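Local coordinates for CELL WALL surface anchor family protein (Streptococcus pneumoniae, PDB 2WW8) that serves as the adhesin of the pneumococcal pilus and probably helps the bacterium recognise and attach to host cells, at residues 776-781 / 790-795; 767-772 / 798-803; 829-834 / 841-846. All blocks are in the same frame, centred on the assembly; numbering follows the deposited sequence.

Interaction 1. Residues 776-781 / 790-795; sequences GTYQNV and TFKNLS
Tyr-778 leans from a type II beta turn onto strand 788-794, and its ring meets Phe-791 in a T-shaped (edge-to-face) pair inside the prealbumin-like domain near the C-terminal end of the chain. The tyrosine offers its face and the phenylalanine its edge: the two planes stand at 74° and the ring centroids are 4.9 Å apart. Phe-791 CD1 sits over the middle of the tyrosine ring, 3.6 Å from Tyr-778 CG, and the two side chains run past each other in opposite directions. The turn, Gly-776 to Gln-779, is closed by a weak bond from Gln-779 N to Gly-776 O. Tyr-778 is the third residue of the turn, and its CG lies anti to the carbonyl carbon (chi1 -62°), which carries the ring over to the strand, hydroxyl foremost. On the other face of the tyrosine ring, Thr-777 OG1 lies off toward the rim. Leu-794 CD2 comes up obliquely to Tyr-778 CE2 at 3.9 Å, from beyond the corner that the chain turns at Asn-793, where Asn-793 and Leu-794 form a G1 beta bulge opposite Gly-736. Phe-791 and Leu-794 are both buried, and Leu-758 of strand 755-761 packs against them and against Tyr-778, so Tyr-778, Phe-791 and Leu-794 pack together round Leu-758 between the two sheets of the domain. The polar end of the tyrosine is held at the strand backbone. Water 2 lies at the ring edge, 2.8 Å from Tyr-778 OH, with a weak bond onward to Thr-790 O. Lys-792 N donates to Tyr-778 OH over 3.0 Å, with an N-H...O angle of 161°.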
loop_
_atom_site.group_PDB
_atom_site.type_symbol
_atom_site.label_atom_id
_atom_site.label_comp_id
_atom_site.label_asym_id
_atom_site.label_seq_id
_atom_site.Cartn_x
_atom_site.Cartn_y
_atom_site.Cartn_z
ATOM N N GLY A 776 -10.249 -80.911 -23.584
ATOM C CA GLY A 776 -9.705 -82.254 -23.385
ATOM C C GLY A 776 -8.416 -82.188 -22.591
ATOM O O GLY A 776 -7.556 -83.068 -22.707
ATOM N N THR A 777 -8.296 -81.143 -21.774
ATOM C CA THR A 777 -7.003 -80.751 -21.221
ATOM C C THR A 777 -6.413 -81.660 -20.131
ATOM O O THR A 777 -6.990 -81.876 -19.053
ATOM C CB THR A 777 -6.971 -79.258 -20.809
ATOM O OG1 THR A 777 -5.611 -78.805 -20.864
ATOM C CG2 THR A 777 -7.520 -79.061 -19.386
ATOM N N TYR A 778 -5.239 -82.195 -20.452
ATOM C CA TYR A 778 -4.525 -83.138 -19.599
ATOM C C TYR A 778 -5.367 -84.388 -19.306
ATOM O O TYR A 778 -5.331 -84.944 -18.206
ATOM C CB TYR A 778 -4.058 -82.449 -18.310
ATOM C CG TYR A 778 -3.097 -81.315 -18.565
ATOM C CD1 TYR A 778 -2.156 -81.389 -19.593
ATOM C CD2 TYR A 778 -3.121 -80.165 -17.759
ATOM C CE1 TYR A 778 -1.255 -80.348 -19.826
ATOM C CE2 TYR A 778 -2.230 -79.112 -17.982
ATOM C CZ TYR A 778 -1.305 -79.209 -19.018
ATOM O OH TYR A 778 -0.419 -78.176 -19.219
ATOM N N GLN A 779 -6.128 -84.823 -20.304
ATOM C CA GLN A 779 -6.917 -86.042 -20.219
ATOM C C GLN A 779 -6.304 -86.975 -21.249
ATOM O O GLN A 779 -6.060 -86.531 -22.380
ATOM C CB GLN A 779 -8.380 -85.734 -20.518
ATOM C CG GLN A 779 -8.983 -84.926 -19.400
ATOM C CD GLN A 779 -9.430 -85.819 -18.279
ATOM O OE1 GLN A 779 -10.051 -86.864 -18.522
ATOM N NE2 GLN A 779 -9.127 -85.426 -17.048
ATOM N N ASN A 780 -5.996 -88.213 -20.836
ATOM C CA ASN A 780 -5.376 -89.191 -21.737
ATOM C C ASN A 780 -4.074 -88.718 -22.342
ATOM O O ASN A 780 -3.890 -88.764 -23.551
ATOM C CB ASN A 780 -6.308 -89.520 -22.913
ATOM C CG ASN A 780 -7.454 -90.404 -22.502
ATOM O OD1 ASN A 780 -7.974 -90.323 -21.390
ATOM N ND2 ASN A 780 -7.847 -91.281 -23.411
ATOM N N VAL A 781 -3.166 -88.225 -21.518
ATOM C CA VAL A 781 -1.903 -87.760 -22.070
ATOM C C VAL A 781 -1.013 -88.993 -22.141
ATOM O O VAL A 781 -0.895 -89.746 -21.183
ATOM C CB VAL A 781 -1.288 -86.597 -21.279
ATOM C CG1 VAL A 781 -2.322 -85.498 -21.126
ATOM C CG2 VAL A 781 -0.855 -87.053 -19.897
ATOM N N THR A 790 4.068 -83.325 -18.542
ATOM C CA THR A 790 4.328 -81.911 -18.239
ATOM C C THR A 790 3.016 -81.129 -18.109
ATOM O O THR A 790 2.291 -80.963 -19.110
ATOM C CB THR A 790 5.218 -81.291 -19.333
ATOM O OG1 THR A 790 6.458 -82.009 -19.367
ATOM C CG2 THR A 790 5.502 -79.783 -19.059
ATOM N N PHE A 791 2.734 -80.673 -16.885
ATOM C CA PHE A 791 1.586 -79.823 -16.558
ATOM C C PHE A 791 1.980 -78.369 -16.230
ATOM O O PHE A 791 2.906 -78.126 -15.456
ATOM C CB PHE A 791 0.789 -80.436 -15.412
ATOM C CG PHE A 791 0.512 -81.901 -15.613
ATOM C CD1 PHE A 791 -0.190 -82.335 -16.727
ATOM C CD2 PHE A 791 0.976 -82.832 -14.713
ATOM C CE1 PHE A 791 -0.424 -83.683 -16.922
ATOM C CE2 PHE A 791 0.716 -84.185 -14.889
ATOM C CZ PHE A 791 0.024 -84.600 -16.005
ATOM N N LYS A 792 1.292 -77.408 -16.839
ATOM C CA LYS A 792 1.590 -75.990 -16.596
ATOM C C LYS A 792 0.275 -75.208 -16.684
ATOM O O LYS A 792 -0.746 -75.785 -17.072
ATOM C CB LYS A 792 2.668 -75.486 -17.570
ATOM C CG LYS A 792 2.150 -75.231 -18.974
ATOM C CD LYS A 792 3.231 -75.468 -20.034
ATOM C CE LYS A 792 2.717 -75.015 -21.406
ATOM N NZ LYS A 792 3.275 -73.649 -21.739
ATOM N N ASN A 793 0.299 -73.927 -16.307
ATOM C CA ASN A 793 -0.900 -73.072 -16.298
ATOM C C ASN A 793 -2.025 -73.615 -15.411
ATOM O O ASN A 793 -3.205 -73.541 -15.757
ATOM C CB ASN A 793 -1.431 -72.794 -17.714
ATOM C CG ASN A 793 -0.339 -72.374 -18.685
ATOM O OD1 ASN A 793 0.497 -71.513 -18.393
ATOM N ND2 ASN A 793 -0.343 -72.998 -19.860
ATOM N N LEU A 794 -1.634 -74.180 -14.268
ATOM C CA LEU A 794 -2.582 -74.816 -13.361
ATOM C C LEU A 794 -3.122 -73.846 -12.308
ATOM O O LEU A 794 -2.338 -73.213 -11.608
ATOM C CB LEU A 794 -1.927 -76.013 -12.673
ATOM C CG LEU A 794 -1.434 -77.231 -13.461
ATOM C CD1 LEU A 794 -0.911 -78.211 -12.421
ATOM C CD2 LEU A 794 -2.520 -77.888 -14.339
ATOM N N SER A 795 -4.448 -73.764 -12.201
ATOM C CA SER A 795 -5.143 -72.965 -11.182
ATOM C C SER A 795 -4.948 -73.524 -9.777
ATOM O O SER A 795 -4.607 -74.707 -9.595
ATOM C CB SER A 795 -6.651 -72.957 -11.435
ATOM O OG SER A 795 -6.908 -72.995 -12.828
HETATM O O HOH W 1 -2.389 -75.770 -19.901
HETATM O O HOH W 2 1.611 -78.355 -21.131
#

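Interaction 2. Residues 767-772 / 798-803; sequences DIYGAI and KYRLFE
Tyr-799 O accepts a hydrogen bond of 2.8 Å from water 3, which also lies 3.3 Å from Tyr-769 OH in a weak bond, so a single water ties the tyrosine hydroxyl to the backbone of strand 797-805. The main contact is made by the flat groups. The guanidinium of Arg-800 lies on one face of the Tyr-769 ring, the planes only 11° apart and the centres separated by 3.9 Å, a stacked cation-pi pair. Arg-800 CZ comes within 3.2 Å of Tyr-769 CE1, and the guanidinium is displaced from the ring centre toward CE1. Farther back along the side chain, Arg-800 CD stands almost on the ring normal, 3.6 Å from the Tyr-769 ring centroid, in a CH-pi contact. The arginine chain is extended from CG to NE (chi2 175°, chi3 -179°), which carries both CD and the guanidinium across the same ring face. At the hydroxyl end, Lys-798 CD approaches Tyr-769 OH to 3.6 Å before the lysine chain leads away. Strand 755-761 runs between the two segments: its backbone bonds to Gly-770 on one side and to Lys-798 and Arg-800 on the other. The contact is thus a side-chain stack reaching over the intervening strand, on one face of an antiparallel sheet of the prealbumin-like fold.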
loop_
_atom_site.group_PDB
_atom_site.type_symbol
_atom_site.label_atom_id
_atom_site.label_comp_id
_atom_site.label_asym_id
_atom_site.label_seq_id
_atom_site.Cartn_x
_atom_site.Cartn_y
_atom_site.Cartn_z
ATOM N N ASP A 767 -15.008 -84.538 -2.042
ATOM C CA ASP A 767 -14.757 -85.911 -2.515
ATOM C C ASP A 767 -15.315 -86.069 -3.931
ATOM O O ASP A 767 -16.424 -86.575 -4.116
ATOM C CB ASP A 767 -15.500 -86.973 -1.677
ATOM C CG ASP A 767 -15.566 -86.656 -0.196
ATOM O OD1 ASP A 767 -16.233 -85.671 0.178
ATOM O OD2 ASP A 767 -14.974 -87.424 0.595
ATOM N N ILE A 768 -14.571 -85.625 -4.932
ATOM C CA ILE A 768 -15.074 -85.560 -6.300
ATOM C C ILE A 768 -14.043 -84.704 -7.003
ATOM O O ILE A 768 -13.965 -83.478 -6.811
ATOM C CB ILE A 768 -16.525 -84.988 -6.466
ATOM C CG1 ILE A 768 -16.921 -84.778 -7.935
ATOM C CG2 ILE A 768 -16.729 -83.696 -5.695
ATOM C CD1 ILE A 768 -18.093 -85.633 -8.361
ATOM N N TYR A 769 -13.229 -85.423 -7.773
ATOM C CA TYR A 769 -12.238 -84.828 -8.647
ATOM C C TYR A 769 -12.829 -85.091 -10.020
ATOM O O TYR A 769 -13.539 -86.075 -10.170
ATOM C CB TYR A 769 -10.855 -85.452 -8.388
ATOM C CG TYR A 769 -10.317 -85.036 -7.033
ATOM C CD1 TYR A 769 -10.904 -85.489 -5.851
ATOM C CD2 TYR A 769 -9.237 -84.166 -6.935
ATOM C CE1 TYR A 769 -10.417 -85.092 -4.606
ATOM C CE2 TYR A 769 -8.740 -83.759 -5.695
ATOM C CZ TYR A 769 -9.330 -84.227 -4.537
ATOM O OH TYR A 769 -8.834 -83.821 -3.317
ATOM N N GLY A 770 -12.597 -84.218 -10.992
ATOM C CA GLY A 770 -13.150 -84.398 -12.337
ATOM C C GLY A 770 -12.145 -83.878 -13.351
ATOM O O GLY A 770 -11.048 -83.465 -12.958
ATOM N N ALA A 771 -12.503 -83.871 -14.637
ATOM C CA ALA A 771 -11.627 -83.262 -15.644
ATOM C C ALA A 771 -11.420 -81.791 -15.284
ATOM O O ALA A 771 -12.203 -81.215 -14.517
ATOM C CB ALA A 771 -12.181 -83.419 -17.055
ATOM N N ILE A 772 -10.362 -81.191 -15.825
ATOM C CA ILE A 772 -10.040 -79.789 -15.550
ATOM C C ILE A 772 -11.018 -78.839 -16.249
ATOM O O ILE A 772 -11.605 -77.972 -15.602
ATOM C CB ILE A 772 -8.558 -79.415 -15.885
ATOM C CG1 ILE A 772 -7.564 -80.373 -15.205
ATOM C CG2 ILE A 772 -8.257 -77.958 -15.531
ATOM C CD1 ILE A 772 -7.538 -81.749 -15.894
ATOM N N LYS A 798 -6.861 -78.570 -5.379
ATOM C CA LYS A 798 -6.413 -79.951 -5.215
ATOM C C LYS A 798 -6.487 -80.776 -6.514
ATOM O O LYS A 798 -7.462 -80.671 -7.272
ATOM C CB LYS A 798 -7.202 -80.617 -4.090
ATOM C CG LYS A 798 -7.206 -79.891 -2.752
ATOM C CD LYS A 798 -7.535 -80.883 -1.646
ATOM C CE LYS A 798 -8.117 -80.216 -0.413
ATOM N NZ LYS A 798 -7.012 -79.508 0.271
ATOM N N TYR A 799 -5.440 -81.575 -6.756
ATOM C CA TYR A 799 -5.242 -82.374 -7.966
ATOM C C TYR A 799 -4.898 -83.818 -7.611
ATOM O O TYR A 799 -4.279 -84.089 -6.560
ATOM C CB TYR A 799 -4.122 -81.826 -8.854
ATOM C CG TYR A 799 -4.436 -80.483 -9.487
ATOM C CD1 TYR A 799 -4.319 -79.317 -8.743
ATOM C CD2 TYR A 799 -4.861 -80.376 -10.822
ATOM C CE1 TYR A 799 -4.620 -78.074 -9.304
ATOM C CE2 TYR A 799 -5.155 -79.140 -11.391
ATOM C CZ TYR A 799 -5.025 -77.989 -10.622
ATOM O OH TYR A 799 -5.293 -76.725 -11.117
ATOM N N ARG A 800 -5.315 -84.716 -8.510
ATOM C CA ARG A 800 -5.060 -86.164 -8.441
ATOM C C ARG A 800 -4.682 -86.650 -9.838
ATOM O O ARG A 800 -5.491 -86.514 -10.766
ATOM C CB ARG A 800 -6.291 -86.956 -7.972
ATOM C CG ARG A 800 -6.553 -86.891 -6.482
ATOM C CD ARG A 800 -7.859 -87.587 -6.097
ATOM N NE ARG A 800 -8.087 -87.478 -4.655
ATOM C CZ ARG A 800 -9.117 -88.006 -3.989
ATOM N NH1 ARG A 800 -10.049 -88.728 -4.604
ATOM N NH2 ARG A 800 -9.229 -87.822 -2.676
ATOM N N LEU A 801 -3.467 -87.182 -9.974
ATOM C CA LEU A 801 -3.009 -87.715 -11.259
ATOM C C LEU A 801 -3.329 -89.225 -11.301
ATOM O O LEU A 801 -3.007 -89.970 -10.364
ATOM C CB LEU A 801 -1.523 -87.418 -11.492
ATOM C CG LEU A 801 -0.906 -88.124 -12.705
ATOM C CD1 LEU A 801 -1.222 -87.493 -14.053
ATOM C CD2 LEU A 801 0.577 -88.115 -12.494
ATOM N N PHE A 802 -4.014 -89.661 -12.357
ATOM C CA PHE A 802 -4.405 -91.064 -12.488
ATOM C C PHE A 802 -3.609 -91.648 -13.632
ATOM O O PHE A 802 -3.454 -90.988 -14.675
ATOM C CB PHE A 802 -5.901 -91.241 -12.819
ATOM C CG PHE A 802 -6.830 -91.060 -11.650
ATOM C CD1 PHE A 802 -7.025 -89.798 -11.072
ATOM C CD2 PHE A 802 -7.534 -92.138 -11.135
ATOM C CE1 PHE A 802 -7.904 -89.605 -9.969
ATOM C CE2 PHE A 802 -8.432 -91.968 -10.031
ATOM C CZ PHE A 802 -8.613 -90.698 -9.432
ATOM N N GLU A 803 -3.141 -92.884 -13.424
ATOM C CA GLU A 803 -2.618 -93.687 -14.535
ATOM C C GLU A 803 -3.743 -94.409 -15.263
ATOM O O GLU A 803 -4.401 -95.289 -14.693
ATOM C CB GLU A 803 -1.571 -94.704 -14.055
ATOM C CG GLU A 803 -1.015 -95.632 -15.132
ATOM C CD GLU A 803 0.394 -96.103 -14.824
ATOM O OE1 GLU A 803 0.948 -95.752 -13.751
ATOM O OE2 GLU A 803 0.954 -96.826 -15.673
HETATM O O HOH W 3 -5.593 -83.790 -4.138
#

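Interaction 3. Residues 829-834 / 841-846; sequences RDVTSI and AGYEFT
Tyr-843, on 841-846, an edge strand of one sheet of the C-terminal prealbumin-like domain, reaches across to Val-831 on strand 827-833, which belongs to the other sheet. No backbone bond joins the two segments. Val-831 CG1 touches the hydroxyl end of the tyrosine, 3.4 Å from Tyr-843 OH and 3.6 Å from Tyr-843 CZ, and approaches the ring obliquely while the side chains cross at about a right angle. Tyr-843 has its CG opposite the backbone N (chi1 164°), which sends the ring across to strand 827-833 of the other sheet. Nearer the backbone, Ser-833 CB meets Tyr-843 CB at 4.1 Å, where the segments draw closer. Water 4 links the two segments: it lies in the plane of the tyrosine ring at its edge, 2.6 Å from Tyr-843 OH, and donates to Val-831 O over 3.3 Å. The hydroxyl is also hydrogen-bonded to His-850 ND1 of the adjacent strand 849-854, so water and histidine together fix the position of the phenolic oxygen. With one methyl group and one water at the tyrosine tip, this small surface contact joins edge strands of two facing sheets, as expected at the border of a beta sandwich.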
loop_
_atom_site.group_PDB
_atom_site.type_symbol
_atom_site.label_atom_id
_atom_site.label_comp_id
_atom_site.label_asym_id
_atom_site.label_seq_id
_atom_site.Cartn_x
_atom_site.Cartn_y
_atom_site.Cartn_z
ATOM N N ARG A 829 2.287 -77.691 -3.777
ATOM C CA ARG A 829 2.384 -78.071 -2.354
ATOM C C ARG A 829 1.924 -79.511 -2.118
ATOM O O ARG A 829 1.125 -80.036 -2.900
ATOM C CB ARG A 829 1.549 -77.152 -1.449
ATOM C CG ARG A 829 1.980 -75.710 -1.396
ATOM C CD ARG A 829 3.375 -75.418 -0.841
ATOM N NE ARG A 829 3.652 -73.981 -0.980
ATOM C CZ ARG A 829 4.556 -73.292 -0.287
ATOM N NH1 ARG A 829 5.314 -73.897 0.620
ATOM N NH2 ARG A 829 4.700 -71.987 -0.500
ATOM N N ASP A 830 2.436 -80.118 -1.043
ATOM C CA ASP A 830 1.978 -81.407 -0.496
ATOM C C ASP A 830 1.879 -82.538 -1.527
ATOM O O ASP A 830 0.824 -83.155 -1.695
ATOM C CB ASP A 830 0.645 -81.250 0.235
ATOM C CG ASP A 830 0.677 -80.120 1.251
ATOM O OD1 ASP A 830 1.677 -79.966 1.998
ATOM O OD2 ASP A 830 -0.326 -79.377 1.298
ATOM N N VAL A 831 2.969 -82.775 -2.247
ATOM C CA VAL A 831 2.981 -83.795 -3.293
ATOM C C VAL A 831 3.123 -85.141 -2.595
ATOM O O VAL A 831 4.175 -85.400 -1.973
ATOM C CB VAL A 831 4.142 -83.635 -4.286
ATOM C CG1 VAL A 831 4.085 -84.722 -5.330
ATOM C CG2 VAL A 831 4.143 -82.257 -4.929
ATOM N N THR A 832 2.069 -85.959 -2.695
ATOM C CA THR A 832 1.978 -87.226 -1.961
ATOM C C THR A 832 1.518 -88.394 -2.838
ATOM O O THR A 832 0.784 -88.207 -3.812
ATOM C CB THR A 832 1.060 -87.111 -0.711
ATOM O OG1 THR A 832 -0.297 -86.831 -1.086
ATOM C CG2 THR A 832 1.549 -86.011 0.209
ATOM N N SER A 833 1.934 -89.606 -2.482
ATOM C CA SER A 833 1.520 -90.808 -3.217
ATOM C C SER A 833 0.116 -91.180 -2.760
ATOM O O SER A 833 -0.175 -91.190 -1.563
ATOM C CB SER A 833 2.471 -91.976 -2.915
ATOM O OG SER A 833 1.959 -93.186 -3.448
ATOM N N ILE A 834 -0.769 -91.498 -3.696
ATOM C CA ILE A 834 -2.060 -92.074 -3.306
ATOM C C ILE A 834 -2.261 -93.426 -4.000
ATOM O O ILE A 834 -3.385 -93.849 -4.208
ATOM C CB ILE A 834 -3.215 -91.094 -3.617
ATOM C CG1 ILE A 834 -3.094 -90.575 -5.052
ATOM C CG2 ILE A 834 -3.266 -89.986 -2.538
ATOM C CD1 ILE A 834 -4.391 -89.909 -5.520
ATOM N N ALA A 841 2.391 -99.342 -9.376
ATOM C CA ALA A 841 2.891 -98.028 -9.787
ATOM C C ALA A 841 3.447 -97.385 -8.511
ATOM O O ALA A 841 2.996 -97.715 -7.403
ATOM C CB ALA A 841 1.777 -97.147 -10.410
ATOM N N GLY A 842 4.410 -96.474 -8.615
ATOM C CA GLY A 842 4.782 -95.746 -7.387
ATOM C C GLY A 842 5.185 -94.337 -7.747
ATOM O O GLY A 842 5.353 -94.034 -8.958
ATOM N N TYR A 843 5.269 -93.502 -6.708
ATOM C CA TYR A 843 5.738 -92.125 -6.827
ATOM C C TYR A 843 7.070 -92.097 -6.080
ATOM O O TYR A 843 7.185 -92.712 -5.010
ATOM C CB TYR A 843 4.775 -91.116 -6.170
ATOM C CG TYR A 843 5.430 -89.759 -5.938
ATOM C CD1 TYR A 843 5.643 -88.875 -7.006
ATOM C CD2 TYR A 843 5.846 -89.365 -4.663
ATOM C CE1 TYR A 843 6.246 -87.637 -6.833
ATOM C CE2 TYR A 843 6.476 -88.124 -4.473
ATOM C CZ TYR A 843 6.661 -87.256 -5.565
ATOM O OH TYR A 843 7.266 -86.032 -5.375
ATOM N N GLU A 844 8.050 -91.379 -6.630
ATOM C CA GLU A 844 9.328 -91.150 -5.939
ATOM C C GLU A 844 9.792 -89.740 -6.309
ATOM O O GLU A 844 9.495 -89.183 -7.382
ATOM C CB GLU A 844 10.427 -92.209 -6.229
ATOM C CG GLU A 844 10.052 -93.744 -6.058
ATOM C CD GLU A 844 11.150 -94.771 -6.478
ATOM O OE1 GLU A 844 12.366 -94.422 -6.497
ATOM O OE2 GLU A 844 10.831 -95.977 -6.718
ATOM N N PHE A 845 10.523 -89.171 -5.364
ATOM C CA PHE A 845 11.042 -87.818 -5.477
ATOM C C PHE A 845 12.560 -87.942 -5.332
ATOM O O PHE A 845 13.035 -88.211 -4.223
ATOM C CB PHE A 845 10.542 -86.948 -4.335
ATOM C CG PHE A 845 10.957 -85.511 -4.476
ATOM C CD1 PHE A 845 10.658 -84.805 -5.639
ATOM C CD2 PHE A 845 11.618 -84.851 -3.449
ATOM C CE1 PHE A 845 11.033 -83.475 -5.792
ATOM C CE2 PHE A 845 11.992 -83.496 -3.579
ATOM C CZ PHE A 845 11.705 -82.813 -4.757
ATOM N N THR A 846 13.303 -87.791 -6.430
ATOM C CA THR A 846 14.737 -88.108 -6.381
ATOM C C THR A 846 15.528 -87.095 -7.160
ATOM O O THR A 846 15.250 -86.864 -8.341
ATOM C CB THR A 846 15.054 -89.460 -7.049
ATOM O OG1 THR A 846 14.336 -90.467 -6.345
ATOM C CG2 THR A 846 16.572 -89.735 -7.083
HETATM O O HOH W 4 7.352 -85.381 -2.843
#

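Overall arrangement
All three contacts lie in the same C-terminal prealbumin-like domain, and each centres on a tyrosine. Interactions 1 and 2 are both partly buried, the first on Phe-791 and Leu-794, the second on Tyr-799; interaction 3 lies at the surface. Interactions 1 and 2 touch, Phe-791 packing on Leu-801 and Leu-794 on Tyr-799, whereas Arg-800 and Glu-803 link interaction 2 to Ile-834 and Ala-841 of interaction 3. Interactions 1 and 3 do not touch, although both reach the sheet containing 788-794 and 841-846. The chemistry differs: an edge-to-face pair with a direct backbone-to-hydroxyl bond in 1, a guanidinium stack in 2 and a methyl contact in 3, with water at the tyrosine hydroxyl in each.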